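Side-chain contacts in nucleosome assembly protein 1, putative (Plasmodium falciparum, PDB 3FS3), which probably binds histones and acts as a histone chaperone in nucleosome assembly, as other members of the NAP family do: residues A118-N123 with H127-H132; E134-Y139 with S236-F241; P109-F114 with D287-I292; E113-A118 with N141-D146. All coordinates share one frame; numbering follows the deposited sequence.

How the contacts relate
Read from the N terminus, these contacts illustrate how a small domain is closed by loops within loops. The chain leaves the long helix 49-99 and reaches residues 109-114, where contact 3 closes the widest loop by meeting the end of helix 260-289; contacts 1 and 2 fall within it, and contact 4 starts from the same stretch, sharing E113 and F114, and joins helix 114-120 to strand 140-147. Contact 1 lies within that smaller loop and folds the chain back from helix 114-120 toward helix 131-137. Contact 2 follows contact 1 in series, crosses contact 4, and ties helix 131-137 to the loop before helix 260-289.

Contact 1: A118-N123 with H127-H132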
# COMPACT_ATOMS: atom_id res chain seq x y z
N ALA A 118 13.32 17.91 -11.63
CA ALA A 118 12.16 17.10 -11.28
C ALA A 118 12.46 16.41 -9.95
O ALA A 118 11.64 16.43 -9.03
CB ALA A 118 11.88 16.06 -12.37
N LEU A 119 13.64 15.80 -9.85
CA LEU A 119 14.05 15.11 -8.62
C LEU A 119 14.11 16.08 -7.43
O LEU A 119 13.68 15.75 -6.33
CB LEU A 119 15.42 14.45 -8.80
CG LEU A 119 15.54 13.28 -9.78
CD1 LEU A 119 17.00 12.95 -10.01
CD2 LEU A 119 14.80 12.07 -9.23
N ARG A 120 14.66 17.27 -7.66
CA ARG A 120 14.76 18.28 -6.61
C ARG A 120 13.40 18.68 -6.07
O ARG A 120 13.24 18.83 -4.86
CB ARG A 120 15.47 19.54 -7.14
CG ARG A 120 16.98 19.57 -6.94
CD ARG A 120 17.32 19.53 -5.46
NE ARG A 120 18.73 19.79 -5.21
CZ ARG A 120 19.34 19.51 -4.06
NH1 ARG A 120 18.65 18.95 -3.07
NH2 ARG A 120 20.64 19.77 -3.90
N ASN A 121 12.42 18.83 -6.96
CA ASN A 121 11.08 19.22 -6.57
C ASN A 121 10.25 18.14 -5.87
O ASN A 121 9.06 18.34 -5.61
CB ASN A 121 10.31 19.76 -7.78
CG ASN A 121 10.87 21.08 -8.29
OD1 ASN A 121 11.35 21.90 -7.50
ND2 ASN A 121 10.80 21.31 -9.60
N ASN A 122 10.86 17.00 -5.59
CA ASN A 122 10.15 15.93 -4.87
C ASN A 122 10.82 15.82 -3.50
O ASN A 122 12.00 15.49 -3.41
CB ASN A 122 10.25 14.61 -5.63
CG ASN A 122 9.77 13.43 -4.79
OD1 ASN A 122 10.42 13.04 -3.82
ND2 ASN A 122 8.64 12.84 -5.17
N ASN A 123 10.05 16.09 -2.45
CA ASN A 123 10.55 16.07 -1.08
C ASN A 123 11.42 14.87 -0.72
O ASN A 123 12.58 15.03 -0.35
CB ASN A 123 9.39 16.15 -0.08
CG ASN A 123 8.48 17.32 -0.36
OD1 ASN A 123 8.93 18.42 -0.68
ND2 ASN A 123 7.17 17.11 -0.22
N HIS A 127 15.81 14.94 -0.45
CA HIS A 127 16.57 14.75 0.78
C HIS A 127 17.88 13.98 0.62
O HIS A 127 18.78 14.12 1.45
CB HIS A 127 15.70 14.06 1.84
CG HIS A 127 14.56 14.90 2.32
ND1 HIS A 127 13.53 14.40 3.07
CD2 HIS A 127 14.29 16.22 2.13
CE1 HIS A 127 12.66 15.37 3.33
NE2 HIS A 127 13.10 16.48 2.77
N VAL A 128 17.99 13.17 -0.43
CA VAL A 128 19.22 12.42 -0.64
C VAL A 128 20.11 13.01 -1.73
O VAL A 128 21.11 12.41 -2.12
CB VAL A 128 18.92 10.93 -0.95
CG1 VAL A 128 18.33 10.26 0.28
CG2 VAL A 128 17.96 10.81 -2.13
N ILE A 129 19.75 14.20 -2.22
CA ILE A 129 20.53 14.87 -3.26
C ILE A 129 21.32 16.02 -2.67
O ILE A 129 20.74 16.98 -2.16
CB ILE A 129 19.64 15.45 -4.38
CG1 ILE A 129 18.86 14.33 -5.07
CG2 ILE A 129 20.52 16.17 -5.41
CD1 ILE A 129 17.91 14.83 -6.14
N GLU A 130 22.64 15.93 -2.78
CA GLU A 130 23.52 16.97 -2.26
C GLU A 130 23.97 17.93 -3.36
O GLU A 130 23.87 17.64 -4.55
CB GLU A 130 24.75 16.35 -1.59
CG GLU A 130 24.45 15.38 -0.46
CD GLU A 130 23.46 15.94 0.55
OE1 GLU A 130 23.54 17.15 0.86
OE2 GLU A 130 22.61 15.16 1.03
N ASP A 131 24.49 19.07 -2.93
CA ASP A 131 24.96 20.09 -3.85
C ASP A 131 26.01 19.53 -4.83
O ASP A 131 26.00 19.87 -6.01
CB ASP A 131 25.53 21.25 -3.03
CG ASP A 131 24.56 21.71 -1.94
OD1 ASP A 131 24.23 20.89 -1.06
OD2 ASP A 131 24.13 22.88 -1.98
N HIS A 132 26.90 18.67 -4.34
CA HIS A 132 27.91 18.10 -5.22
C HIS A 132 27.31 17.07 -6.18
O HIS A 132 27.88 16.79 -7.22
CB HIS A 132 29.05 17.46 -4.42
CG HIS A 132 28.60 16.67 -3.23
ND1 HIS A 132 28.19 17.26 -2.05
CD2 HIS A 132 28.55 15.33 -3.01
CE1 HIS A 132 27.91 16.32 -1.16
NE2 HIS A 132 28.11 15.14 -1.72
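Bent at chi2 (-62°), the side chain of R120 turns back over I129, and chi1 of I129 (-61°) puts CG1 beside the backbone N and CG2 anti to it, where CG2 lies against one face of the guanidinium. The approach is oblique, with I129 CG2 3.8 Å from R120 CZ, over the centre of the flat group. On the polar side, R120 NH1 comes within 3.0 Å of I129 O. The guanidinium has its stronger partner next door, a salt bridge from R120 NE to E134, while a weak bond from R120 NH1 to S126 adds a further restraint on its rotation. The other branch of I129 reaches L119, with I129 CD1 on L119 CB at 3.7 Å. At the far end of the turn the link is through the backbone: H127 N donates to N123 O at 3.2 Å, with an N-H...O angle of 137°. The same oxygen sits 3.2 Å above the plane of the H127 ring, over its centre. N122 caps the start of helix 123-126 through V125 N. The contact spans the turn, with short helix 123-126 in it, between helices 114-120 and 131-137, with Y288 of helix 260-289 packed behind A118 and N122.

Contact 2: E134-Y139 with S236-F241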
# COMPACT_ATOMS: atom_id res chain seq x y z
N GLU A 134 24.59 17.53 -7.82
CA GLU A 134 23.97 18.27 -8.91
C GLU A 134 24.78 18.39 -10.20
O GLU A 134 24.22 18.34 -11.30
CB GLU A 134 23.53 19.65 -8.41
CG GLU A 134 22.59 19.55 -7.20
CD GLU A 134 22.00 20.89 -6.79
OE1 GLU A 134 22.78 21.83 -6.55
OE2 GLU A 134 20.76 20.99 -6.69
N GLU A 135 26.10 18.55 -10.08
CA GLU A 135 26.91 18.68 -11.28
C GLU A 135 26.94 17.37 -12.05
O GLU A 135 27.24 17.34 -13.24
CB GLU A 135 28.34 19.14 -10.94
CG GLU A 135 29.11 18.29 -9.96
CD GLU A 135 30.40 18.97 -9.51
OE1 GLU A 135 30.32 20.11 -8.99
OE2 GLU A 135 31.48 18.37 -9.67
N ILE A 136 26.60 16.27 -11.37
CA ILE A 136 26.58 14.98 -12.03
C ILE A 136 25.19 14.71 -12.63
O ILE A 136 25.06 14.25 -13.77
CB ILE A 136 26.96 13.84 -11.05
CG1 ILE A 136 28.34 14.14 -10.44
CG2 ILE A 136 27.04 12.50 -11.78
CD1 ILE A 136 28.74 13.16 -9.34
N LEU A 137 24.16 15.05 -11.86
CA LEU A 137 22.78 14.81 -12.28
C LEU A 137 22.33 15.61 -13.51
O LEU A 137 21.36 15.24 -14.18
CB LEU A 137 21.84 15.06 -11.09
CG LEU A 137 21.99 14.07 -9.93
CD1 LEU A 137 21.20 14.57 -8.72
CD2 LEU A 137 21.50 12.67 -10.36
N VAL A 138 23.03 16.70 -13.82
CA VAL A 138 22.69 17.49 -14.99
C VAL A 138 22.99 16.71 -16.28
O VAL A 138 22.55 17.10 -17.36
CB VAL A 138 23.48 18.83 -15.03
CG1 VAL A 138 23.10 19.70 -13.83
CG2 VAL A 138 24.98 18.56 -15.06
N TYR A 139 23.73 15.61 -16.16
CA TYR A 139 24.06 14.78 -17.32
C TYR A 139 23.00 13.69 -17.52
O TYR A 139 23.07 12.91 -18.46
CB TYR A 139 25.43 14.13 -17.13
CG TYR A 139 26.58 15.10 -17.32
CD1 TYR A 139 27.10 15.34 -18.59
CD2 TYR A 139 27.10 15.82 -16.25
CE1 TYR A 139 28.11 16.27 -18.80
CE2 TYR A 139 28.12 16.77 -16.44
CZ TYR A 139 28.61 16.99 -17.72
OH TYR A 139 29.57 17.95 -17.95
N SER A 236 25.89 11.23 -0.36
CA SER A 236 25.66 11.49 -1.77
C SER A 236 24.52 10.66 -2.31
O SER A 236 24.29 9.53 -1.87
CB SER A 236 26.91 11.19 -2.58
OG SER A 236 26.61 11.12 -3.96
N PHE A 237 23.81 11.22 -3.28
CA PHE A 237 22.71 10.51 -3.89
C PHE A 237 23.19 9.18 -4.47
O PHE A 237 22.47 8.18 -4.46
CB PHE A 237 22.10 11.34 -5.02
CG PHE A 237 21.21 10.55 -5.91
CD1 PHE A 237 19.96 10.11 -5.47
CD2 PHE A 237 21.62 10.19 -7.19
CE1 PHE A 237 19.14 9.34 -6.28
CE2 PHE A 237 20.81 9.41 -8.01
CZ PHE A 237 19.57 8.98 -7.55
N PHE A 238 24.40 9.18 -4.99
CA PHE A 238 24.94 8.00 -5.64
C PHE A 238 25.20 6.80 -4.74
O PHE A 238 25.60 5.73 -5.21
CB PHE A 238 26.16 8.42 -6.46
CG PHE A 238 25.79 9.31 -7.62
CD1 PHE A 238 25.44 8.75 -8.85
CD2 PHE A 238 25.71 10.69 -7.46
CE1 PHE A 238 25.00 9.57 -9.91
CE2 PHE A 238 25.28 11.52 -8.50
CZ PHE A 238 24.92 10.96 -9.73
N HIS A 239 24.93 6.96 -3.45
CA HIS A 239 25.07 5.86 -2.50
C HIS A 239 23.89 4.94 -2.76
O HIS A 239 23.83 3.82 -2.26
CB HIS A 239 25.04 6.38 -1.06
CG HIS A 239 26.39 6.77 -0.54
ND1 HIS A 239 26.61 7.96 0.13
CD2 HIS A 239 27.58 6.13 -0.58
CE1 HIS A 239 27.88 8.03 0.48
NE2 HIS A 239 28.49 6.94 0.06
N PHE A 240 22.94 5.44 -3.55
CA PHE A 240 21.75 4.70 -3.94
C PHE A 240 22.18 3.45 -4.71
O PHE A 240 21.55 2.40 -4.62
CB PHE A 240 20.87 5.57 -4.84
CG PHE A 240 19.65 4.87 -5.39
CD1 PHE A 240 18.49 4.76 -4.63
CD2 PHE A 240 19.66 4.34 -6.68
CE1 PHE A 240 17.35 4.12 -5.14
CE2 PHE A 240 18.52 3.70 -7.20
CZ PHE A 240 17.37 3.59 -6.42
N PHE A 241 23.25 3.57 -5.47
CA PHE A 241 23.72 2.43 -6.25
C PHE A 241 24.65 1.54 -5.43
O PHE A 241 25.80 1.30 -5.79
CB PHE A 241 24.40 2.95 -7.52
CG PHE A 241 23.47 3.77 -8.39
CD1 PHE A 241 22.57 3.15 -9.24
CD2 PHE A 241 23.48 5.17 -8.32
CE1 PHE A 241 21.68 3.89 -10.00
CE2 PHE A 241 22.61 5.92 -9.08
CZ PHE A 241 21.70 5.28 -9.93
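A short 3-10 turn that begins at F237 packs here against helix 131-137 in the interior of the NAP domain, an example of two brief helical elements whose facing segments meet through apolar side chains alone. The turn is introduced by an ST turn, in which S236 OG accepts from F238 N at 3.1 Å. The hydroxyl oxygen lies at the edge of the F238 ring, in its plane. D133, in the first turn of the same helix 131-137, adds polar bonds, through OD1 with S236 OG and through OD2 with F237 N, and these hold the start of the 3-10 turn close to the helix.

F238 contributes the largest share. Its CG stands anti to the carbonyl carbon (chi1 -67°), which directs the far end of the ring to the helix, and F238 CZ meets I136 CG2 at 3.3 Å. I136 CB lies 3.8 Å from both F238 CZ and F238 CE2, and the branched residue therefore follows the end of the ring instead of touching it at a single point. L137 adds one methyl: L137 CD2 is 3.9 Å from F238 CZ and 4.0 Å from F237 CD2, serving both rings. L137 slides past F238 in the opposite direction but runs nearly perpendicular to F237. The two phenylalanines support each other as well, F237 CD2 lying 4.0 Å above the centre of the F238 ring.

No hydrogen bond crosses between the two segments. Strand 158-164 flanks the rings, F162 touching F237 and F164 touching F238; I208 packs on I136, while L116 of helix 114-120 backs L137.

Contact 3: P109-F114 with D287-I292; sequences PNLPEF and DYYLGI
Y289, in the last turn of helix 260-289 just before its Schellman motif, packs on the type II beta turn L111 to F114 that leads into helix 114-120. The dense part lies between Y289 and F114. Both have CG anti to the backbone N (chi1 169° for Y289 and 178° for F114), which lets the two side chains cross obliquely with their rings near parallel: the planes are 23° apart, but the centroids are 5.5 Å apart, a slid arrangement with little overlap. F114 CD1 meets Y289 CD1 at 3.7 Å, an approach oblique to the F114 ring, and F114 CE1 reaches Y289 CB at the same distance. F114 O approaches the tyrosine at its edge, near the ring plane.

Toward the phenol the fit is looser. L111 comes from the opposite direction and places CD2 over one face of the Y289 ring, 4.3 Å from Y289 CZ, while L111 CD1 comes to 3.9 Å from Y289 OH; neither L111 nor F114 forms a direct hydrogen bond to the tyrosine. L98 of helix 49-99 touches both L111 and F114. L58 and L47 of the second subunit pack on F114 and Y289, and D287 OD2 hydrogen-bonds to Y66 OH of that subunit, so the contact lies at the dimer interface. The polar end is served by solvent: one water lies in the plane of the Y289 ring, 2.8 Å from Y289 OH, and donates to P112 O at 2.7 Å.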
# COMPACT_ATOMS: atom_id res chain seq x y z
N PRO A 109 19.60 17.79 -23.47
CA PRO A 109 19.96 19.08 -24.08
C PRO A 109 18.81 19.96 -24.57
O PRO A 109 18.96 21.18 -24.64
CB PRO A 109 20.92 18.69 -25.20
CG PRO A 109 20.42 17.32 -25.60
CD PRO A 109 20.14 16.67 -24.27
N ASN A 110 17.67 19.37 -24.90
CA ASN A 110 16.57 20.21 -25.37
C ASN A 110 15.80 20.85 -24.21
O ASN A 110 14.90 21.66 -24.43
CB ASN A 110 15.62 19.41 -26.26
CG ASN A 110 16.34 18.81 -27.46
OD1 ASN A 110 17.13 19.48 -28.12
ND2 ASN A 110 16.05 17.55 -27.76
N LEU A 111 16.17 20.49 -22.98
CA LEU A 111 15.56 21.07 -21.78
C LEU A 111 16.51 20.80 -20.61
O LEU A 111 16.31 19.88 -19.80
CB LEU A 111 14.18 20.46 -21.49
CG LEU A 111 13.35 21.23 -20.46
CD1 LEU A 111 13.16 22.66 -20.95
CD2 LEU A 111 12.00 20.56 -20.26
N PRO A 112 17.56 21.62 -20.51
CA PRO A 112 18.62 21.57 -19.50
C PRO A 112 18.18 21.29 -18.07
O PRO A 112 17.26 21.92 -17.56
CB PRO A 112 19.29 22.95 -19.64
CG PRO A 112 19.20 23.20 -21.10
CD PRO A 112 17.75 22.79 -21.39
N GLU A 113 18.87 20.34 -17.43
CA GLU A 113 18.61 19.97 -16.04
C GLU A 113 17.23 19.41 -15.73
O GLU A 113 16.82 19.39 -14.56
CB GLU A 113 18.88 21.18 -15.13
CG GLU A 113 20.07 22.00 -15.56
CD GLU A 113 20.53 22.99 -14.51
OE1 GLU A 113 19.70 23.44 -13.68
OE2 GLU A 113 21.74 23.32 -14.51
N PHE A 114 16.53 18.93 -16.76
CA PHE A 114 15.19 18.40 -16.56
C PHE A 114 15.01 17.43 -15.40
O PHE A 114 14.16 17.65 -14.54
CB PHE A 114 14.69 17.69 -17.82
CG PHE A 114 13.32 17.08 -17.66
CD1 PHE A 114 12.18 17.88 -17.66
CD2 PHE A 114 13.18 15.71 -17.43
CE1 PHE A 114 10.92 17.33 -17.44
CE2 PHE A 114 11.93 15.15 -17.22
CZ PHE A 114 10.79 15.97 -17.22
N ASP A 287 5.69 17.44 -14.35
CA ASP A 287 4.94 18.17 -13.33
C ASP A 287 5.81 18.44 -12.11
O ASP A 287 5.60 19.43 -11.39
CB ASP A 287 3.67 17.41 -12.94
CG ASP A 287 2.57 17.58 -13.96
OD1 ASP A 287 2.70 18.48 -14.83
OD2 ASP A 287 1.57 16.84 -13.91
N TYR A 288 6.77 17.56 -11.86
CA TYR A 288 7.70 17.79 -10.76
C TYR A 288 8.65 18.89 -11.24
O TYR A 288 8.92 19.84 -10.51
CB TYR A 288 8.47 16.52 -10.41
CG TYR A 288 7.74 15.68 -9.39
CD1 TYR A 288 7.64 16.10 -8.06
CD2 TYR A 288 7.10 14.50 -9.76
CE1 TYR A 288 6.92 15.36 -7.12
CE2 TYR A 288 6.37 13.75 -8.83
CZ TYR A 288 6.29 14.19 -7.52
OH TYR A 288 5.56 13.45 -6.62
N TYR A 289 9.14 18.76 -12.47
CA TYR A 289 10.03 19.77 -13.03
C TYR A 289 9.39 21.14 -12.82
O TYR A 289 10.02 22.05 -12.28
CB TYR A 289 10.25 19.52 -14.52
CG TYR A 289 10.93 20.66 -15.23
CD1 TYR A 289 12.32 20.71 -15.34
CD2 TYR A 289 10.19 21.69 -15.81
CE1 TYR A 289 12.95 21.77 -16.01
CE2 TYR A 289 10.81 22.74 -16.47
CZ TYR A 289 12.19 22.78 -16.57
OH TYR A 289 12.78 23.82 -17.26
N LEU A 290 8.13 21.29 -13.23
CA LEU A 290 7.39 22.55 -13.09
C LEU A 290 7.06 22.85 -11.64
O LEU A 290 6.64 23.96 -11.31
CB LEU A 290 6.08 22.50 -13.90
CG LEU A 290 6.16 22.54 -15.43
CD1 LEU A 290 4.77 22.39 -16.02
CD2 LEU A 290 6.79 23.85 -15.87
N GLY A 291 7.21 21.86 -10.77
CA GLY A 291 6.93 22.05 -9.35
C GLY A 291 5.47 22.29 -9.01
O GLY A 291 5.15 22.93 -8.01
N ILE A 292 4.57 21.76 -9.84
CA ILE A 292 3.15 21.95 -9.59
C ILE A 292 2.49 20.80 -8.85
O ILE A 292 1.29 20.58 -8.98
CB ILE A 292 2.40 22.20 -10.91
CG1 ILE A 292 2.54 21.00 -11.84
CG2 ILE A 292 2.96 23.44 -11.59
CD1 ILE A 292 1.84 21.18 -13.18
O HOH W 1 15.48 23.87 -18.03

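Contact 4: E113-A118 with N141-D146; sequences EFWLRA and NDIRCD
The indole of W115 is sandwiched: F114 CD2 lies 3.5 Å above the centre of one face, while on the opposite face the strand backbone passes near the rim, with I143 N 3.9 Å above the plane. At the edge, N141 O receives a weak hydrogen bond from W115 NE1, 3.0 Å long with an N-H...O angle of 143°. The first torsion of W115 sets CG anti to the carbonyl carbon and sends the ring out from helix 114-120 toward the strand. There the benzo part meets two residues. W115 CZ2 lies 3.3 Å from D142 OD1, the two side chains running the same way with ring and carboxylate planes 46° apart. I143 slides past in the opposite direction, and I143 CD1 touches W115 CE3 at 3.8 Å. The bonded carbonyl belongs to a classic beta bulge, where N141 and D142 both face Y163; the N141 side chain itself pairs through OD1 with T108 N. Helix and strand directions differ by 51°, their axes 9.2 Å apart. W115 thereby joins helix 114-120 to strand 140-147, outermost in this chain's antiparallel sheet, with R94 and L98 of helix 49-99 and A285 of helix 260-289 packed around the indole.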
# COMPACT_ATOMS: atom_id res chain seq x y z
N GLU A 113 18.87 20.34 -17.43
CA GLU A 113 18.61 19.97 -16.04
C GLU A 113 17.23 19.41 -15.73
O GLU A 113 16.82 19.39 -14.56
CB GLU A 113 18.88 21.18 -15.13
CG GLU A 113 20.07 22.00 -15.56
CD GLU A 113 20.53 22.99 -14.51
OE1 GLU A 113 19.70 23.44 -13.68
OE2 GLU A 113 21.74 23.32 -14.51
N PHE A 114 16.53 18.93 -16.76
CA PHE A 114 15.19 18.40 -16.56
C PHE A 114 15.01 17.43 -15.40
O PHE A 114 14.16 17.65 -14.54
CB PHE A 114 14.69 17.69 -17.82
CG PHE A 114 13.32 17.08 -17.66
CD1 PHE A 114 12.18 17.88 -17.66
CD2 PHE A 114 13.18 15.71 -17.43
CE1 PHE A 114 10.92 17.33 -17.44
CE2 PHE A 114 11.93 15.15 -17.22
CZ PHE A 114 10.79 15.97 -17.22
N TRP A 115 15.78 16.35 -15.38
CA TRP A 115 15.63 15.37 -14.31
C TRP A 115 16.11 15.87 -12.95
O TRP A 115 15.49 15.59 -11.93
CB TRP A 115 16.33 14.05 -14.68
CG TRP A 115 15.74 13.40 -15.88
CD1 TRP A 115 16.25 13.40 -17.15
CD2 TRP A 115 14.49 12.70 -15.96
NE1 TRP A 115 15.40 12.75 -18.01
CE2 TRP A 115 14.31 12.31 -17.30
CE3 TRP A 115 13.51 12.37 -15.02
CZ2 TRP A 115 13.19 11.59 -17.74
CZ3 TRP A 115 12.39 11.66 -15.45
CH2 TRP A 115 12.24 11.27 -16.80
N LEU A 116 17.22 16.61 -12.94
CA LEU A 116 17.71 17.13 -11.67
C LEU A 116 16.61 17.95 -11.01
O LEU A 116 16.33 17.77 -9.83
CB LEU A 116 18.93 18.02 -11.86
CG LEU A 116 19.30 18.80 -10.59
CD1 LEU A 116 19.52 17.84 -9.42
CD2 LEU A 116 20.55 19.65 -10.82
N ARG A 117 15.98 18.83 -11.78
CA ARG A 117 14.94 19.68 -11.22
C ARG A 117 13.69 18.90 -10.83
O ARG A 117 13.09 19.19 -9.80
CB ARG A 117 14.60 20.81 -12.19
CG ARG A 117 15.72 21.82 -12.28
CD ARG A 117 15.41 23.01 -13.15
NE ARG A 117 16.59 23.85 -13.33
CZ ARG A 117 16.70 24.82 -14.23
NH1 ARG A 117 15.68 25.09 -15.05
NH2 ARG A 117 17.82 25.52 -14.33
N ALA A 118 13.32 17.91 -11.63
CA ALA A 118 12.16 17.10 -11.28
C ALA A 118 12.46 16.41 -9.95
O ALA A 118 11.64 16.43 -9.03
CB ALA A 118 11.88 16.06 -12.37
N ASN A 141 19.99 11.79 -18.76
CA ASN A 141 19.19 11.85 -19.98
C ASN A 141 17.83 11.21 -19.80
O ASN A 141 16.85 11.62 -20.42
CB ASN A 141 19.87 11.12 -21.15
CG ASN A 141 20.80 12.02 -21.95
OD1 ASN A 141 20.76 13.24 -21.84
ND2 ASN A 141 21.62 11.41 -22.80
N ASP A 142 17.76 10.19 -18.94
CA ASP A 142 16.49 9.52 -18.76
C ASP A 142 16.51 8.55 -17.59
O ASP A 142 17.56 8.01 -17.23
CB ASP A 142 16.16 8.78 -20.06
CG ASP A 142 14.72 8.27 -20.11
OD1 ASP A 142 13.83 8.91 -19.53
OD2 ASP A 142 14.49 7.22 -20.75
N ILE A 143 15.34 8.37 -17.00
CA ILE A 143 15.14 7.44 -15.89
C ILE A 143 13.98 6.57 -16.33
O ILE A 143 12.93 7.08 -16.71
CB ILE A 143 14.75 8.16 -14.58
CG1 ILE A 143 15.81 9.19 -14.20
CG2 ILE A 143 14.62 7.13 -13.46
CD1 ILE A 143 15.50 9.89 -12.88
N ARG A 144 14.18 5.25 -16.29
CA ARG A 144 13.15 4.31 -16.70
C ARG A 144 12.99 3.16 -15.71
O ARG A 144 13.91 2.84 -14.96
CB ARG A 144 13.48 3.73 -18.09
CG ARG A 144 13.55 4.77 -19.20
CD ARG A 144 14.07 4.20 -20.53
NE ARG A 144 13.15 3.24 -21.14
CZ ARG A 144 13.14 1.93 -20.89
NH1 ARG A 144 14.01 1.41 -20.04
NH2 ARG A 144 12.26 1.15 -21.51
N CYS A 145 11.81 2.56 -15.72
CA CYS A 145 11.51 1.43 -14.86
C CYS A 145 11.10 0.25 -15.74
O CYS A 145 10.29 0.41 -16.65
CB CYS A 145 10.39 1.76 -13.88
SG CYS A 145 9.91 0.36 -12.82
N ASP A 146 11.67 -0.91 -15.47
CA ASP A 146 11.37 -2.12 -16.23
C ASP A 146 11.16 -3.30 -15.29
O ASP A 146 11.66 -3.32 -14.17
CB ASP A 146 12.54 -2.47 -17.16
CG ASP A 146 12.59 -1.60 -18.39
OD1 ASP A 146 13.71 -1.31 -18.86
OD2 ASP A 146 11.51 -1.22 -18.89